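PDB 2OUX: magnesium transporter MgtE from Enterococcus faecalis, which probably transports magnesium ions across the cell membrane as a homodimer, its cytoplasmic part, the piece crystallised here, carrying several magnesium-binding sites. Local coordinates for residues I173-V178 against Y230-V235. Numbering follows the deposited sequence.
Sequences IYYVYV and YDFLAV. With MG (magnesium ion), chain C.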
loop_
_atom_site.group_PDB
_atom_site.type_symbol
_atom_site.label_atom_id
_atom_site.label_comp_id
_atom_site.label_asym_id
_atom_site.label_seq_id
_atom_site.Cartn_x
_atom_site.Cartn_y
_atom_site.Cartn_z
ATOM N N ILE A 173 4.559 -1.440 -8.695
ATOM C CA ILE A 173 5.757 -2.216 -8.930
ATOM C C ILE A 173 6.301 -2.630 -7.577
ATOM O O ILE A 173 7.371 -3.210 -7.493
ATOM C CB ILE A 173 6.845 -1.385 -9.663
ATOM C CG1 ILE A 173 7.393 -0.285 -8.745
ATOM C CG2 ILE A 173 6.258 -0.774 -10.930
ATOM C CD1 ILE A 173 8.685 0.322 -9.249
ATOM N N TYR A 174 5.558 -2.334 -6.515
ATOM C CA TYR A 174 6.026 -2.660 -5.176
ATOM C C TYR A 174 6.037 -4.141 -4.865
ATOM O O TYR A 174 6.565 -4.573 -3.848
ATOM C CB TYR A 174 5.253 -1.844 -4.137
ATOM C CG TYR A 174 5.576 -0.362 -4.297
ATOM C CD1 TYR A 174 6.841 0.039 -4.729
ATOM C CD2 TYR A 174 4.620 0.622 -4.068
ATOM C CE1 TYR A 174 7.147 1.387 -4.944
ATOM C CE2 TYR A 174 4.913 1.978 -4.277
ATOM C CZ TYR A 174 6.184 2.350 -4.718
ATOM O OH TYR A 174 6.483 3.676 -4.949
ATOM N N TYR A 175 5.451 -4.916 -5.766
ATOM C CA TYR A 175 5.467 -6.364 -5.662
ATOM C C TYR A 175 5.800 -6.798 -7.075
ATOM O O TYR A 175 5.243 -6.265 -8.035
ATOM C CB TYR A 175 4.100 -6.936 -5.259
ATOM C CG TYR A 175 3.833 -6.919 -3.777
ATOM C CD1 TYR A 175 4.730 -7.501 -2.892
ATOM C CD2 TYR A 175 2.688 -6.317 -3.257
ATOM C CE1 TYR A 175 4.499 -7.487 -1.526
ATOM C CE2 TYR A 175 2.448 -6.295 -1.892
ATOM C CZ TYR A 175 3.357 -6.878 -1.034
ATOM O OH TYR A 175 3.139 -6.854 0.324
ATOM N N VAL A 176 6.726 -7.735 -7.213
ATOM C CA VAL A 176 7.087 -8.240 -8.533
ATOM C C VAL A 176 6.744 -9.719 -8.538
ATOM O O VAL A 176 7.279 -10.490 -7.745
ATOM C CB VAL A 176 8.586 -8.072 -8.817
ATOM C CG1 VAL A 176 8.908 -8.571 -10.217
ATOM C CG2 VAL A 176 8.978 -6.607 -8.674
ATOM N N TYR A 177 5.845 -10.116 -9.427
ATOM C CA TYR A 177 5.443 -11.514 -9.494
ATOM C C TYR A 177 6.331 -12.324 -10.431
ATOM O O TYR A 177 6.781 -11.832 -11.465
ATOM C CB TYR A 177 3.972 -11.580 -9.901
ATOM C CG TYR A 177 3.121 -10.786 -8.937
ATOM C CD1 TYR A 177 2.746 -11.326 -7.704
ATOM C CD2 TYR A 177 2.793 -9.453 -9.202
ATOM C CE1 TYR A 177 2.076 -10.560 -6.753
ATOM C CE2 TYR A 177 2.117 -8.677 -8.257
ATOM C CZ TYR A 177 1.774 -9.240 -7.035
ATOM O OH TYR A 177 1.189 -8.459 -6.076
ATOM N N VAL A 178 6.604 -13.567 -10.052
ATOM C CA VAL A 178 7.450 -14.423 -10.865
ATOM C C VAL A 178 6.598 -15.505 -11.501
ATOM O O VAL A 178 5.866 -16.196 -10.810
ATOM C CB VAL A 178 8.557 -15.085 -10.012
ATOM C CG1 VAL A 178 9.497 -15.898 -10.904
ATOM C CG2 VAL A 178 9.345 -14.013 -9.253
ATOM N N TYR A 230 -3.094 -10.222 5.764
ATOM C CA TYR A 230 -1.686 -10.167 5.365
ATOM C C TYR A 230 -1.094 -8.770 5.228
ATOM O O TYR A 230 0.087 -8.625 4.944
ATOM C CB TYR A 230 -1.493 -10.937 4.053
ATOM C CG TYR A 230 -1.709 -12.426 4.201
ATOM C CD1 TYR A 230 -0.637 -13.294 4.436
ATOM C CD2 TYR A 230 -2.990 -12.965 4.153
ATOM C CE1 TYR A 230 -0.849 -14.662 4.618
ATOM C CE2 TYR A 230 -3.207 -14.322 4.333
ATOM C CZ TYR A 230 -2.139 -15.165 4.566
ATOM O OH TYR A 230 -2.383 -16.508 4.742
ATOM N N ASP A 231 -1.914 -7.744 5.437
ATOM C CA ASP A 231 -1.453 -6.361 5.316
ATOM C C ASP A 231 -0.726 -6.122 3.980
ATOM O O ASP A 231 0.329 -5.488 3.943
ATOM C CB ASP A 231 -0.527 -6.013 6.490
ATOM C CG ASP A 231 -1.215 -6.168 7.842
ATOM O OD1 ASP A 231 -2.421 -5.900 7.911
ATOM O OD2 ASP A 231 -0.558 -6.542 8.835
ATOM N N PHE A 232 -1.283 -6.644 2.889
ATOM C CA PHE A 232 -0.686 -6.476 1.564
ATOM C C PHE A 232 -1.262 -5.237 0.885
ATOM O O PHE A 232 -2.412 -4.867 1.141
ATOM C CB PHE A 232 -1.004 -7.658 0.657
ATOM C CG PHE A 232 -0.315 -8.933 1.025
ATOM C CD1 PHE A 232 0.953 -8.927 1.582
ATOM C CD2 PHE A 232 -0.901 -10.155 0.711
ATOM C CE1 PHE A 232 1.633 -10.123 1.811
ATOM C CE2 PHE A 232 -0.226 -11.348 0.936
ATOM C CZ PHE A 232 1.042 -11.329 1.485
ATOM N N LEU A 233 -0.476 -4.613 0.009
ATOM C CA LEU A 233 -0.946 -3.438 -0.717
ATOM C C LEU A 233 -1.513 -3.916 -2.049
ATOM O O LEU A 233 -2.089 -3.145 -2.815
ATOM C CB LEU A 233 0.200 -2.440 -0.917
ATOM C CG LEU A 233 1.459 -2.929 -1.635
ATOM C CD1 LEU A 233 1.266 -2.823 -3.152
ATOM C CD2 LEU A 233 2.643 -2.074 -1.193
ATOM N N ALA A 234 -1.350 -5.208 -2.313
ATOM C CA ALA A 234 -1.874 -5.819 -3.530
ATOM C C ALA A 234 -1.842 -7.338 -3.391
ATOM O O ALA A 234 -1.085 -7.876 -2.580
ATOM C CB ALA A 234 -1.058 -5.383 -4.752
ATOM N N VAL A 235 -2.677 -8.025 -4.169
ATOM C CA VAL A 235 -2.719 -9.476 -4.139
ATOM C C VAL A 235 -3.010 -10.016 -5.529
ATOM O O VAL A 235 -3.925 -9.553 -6.208
ATOM C CB VAL A 235 -3.766 -9.996 -3.110
ATOM C CG1 VAL A 235 -5.187 -9.659 -3.554
ATOM C CG2 VAL A 235 -3.584 -11.495 -2.908
HETATM MG MG MG C . -4.485 -5.944 8.570
HETATM O O HOH W 1 2.064 -4.456 1.038
HETATM O O HOH W 2 -6.300 -6.196 9.871
HETATM O O HOH W 3 -5.205 -4.159 7.667
HETATM O O HOH W 4 -3.790 -4.706 10.119
HETATM O O HOH W 5 -3.336 -7.501 9.917
#
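Tyr174 and Tyr175 face Leu233 and Ala234 across the interface of the paired CBS domains, a Bateman module, with CA atoms 8.3 Å apart for Tyr174 and Leu233 and 7.7 Å for Tyr175 and Ala234. The two segments belong to separate sheets, one in each CBS repeat, and side chains bridge them. Tyr175 contributes most of the side-chain contact from 173-178: a chi1 of -83° swings CG away from the carbonyl carbon, and the ring extends toward the loop that enters strand 234-238. Its CE2 lies 3.5 Å from Leu233 CG, and Leu233 CD1 also lies near CD2 of that ring. Further out, Tyr175 OH lies 3.3 Å from Phe232 CD1, and the two rings are inclined at 80°. Leu233 also sends CD2 to Tyr174 CB; the Tyr174 ring then turns away to stack on Tyr174 of the second subunit. Tyr177 and Ala234 both belong to one magnesium site, while Asp231 OD1 binds a different magnesium together with Arg228 O. The Tyr177 hydroxyl approaches the Ala234 methyl, OH to CB 4.0 Å. A water bridges the segments, 2.7 Å from Tyr175 OH and weakly accepting a hydrogen bond from Leu233 N.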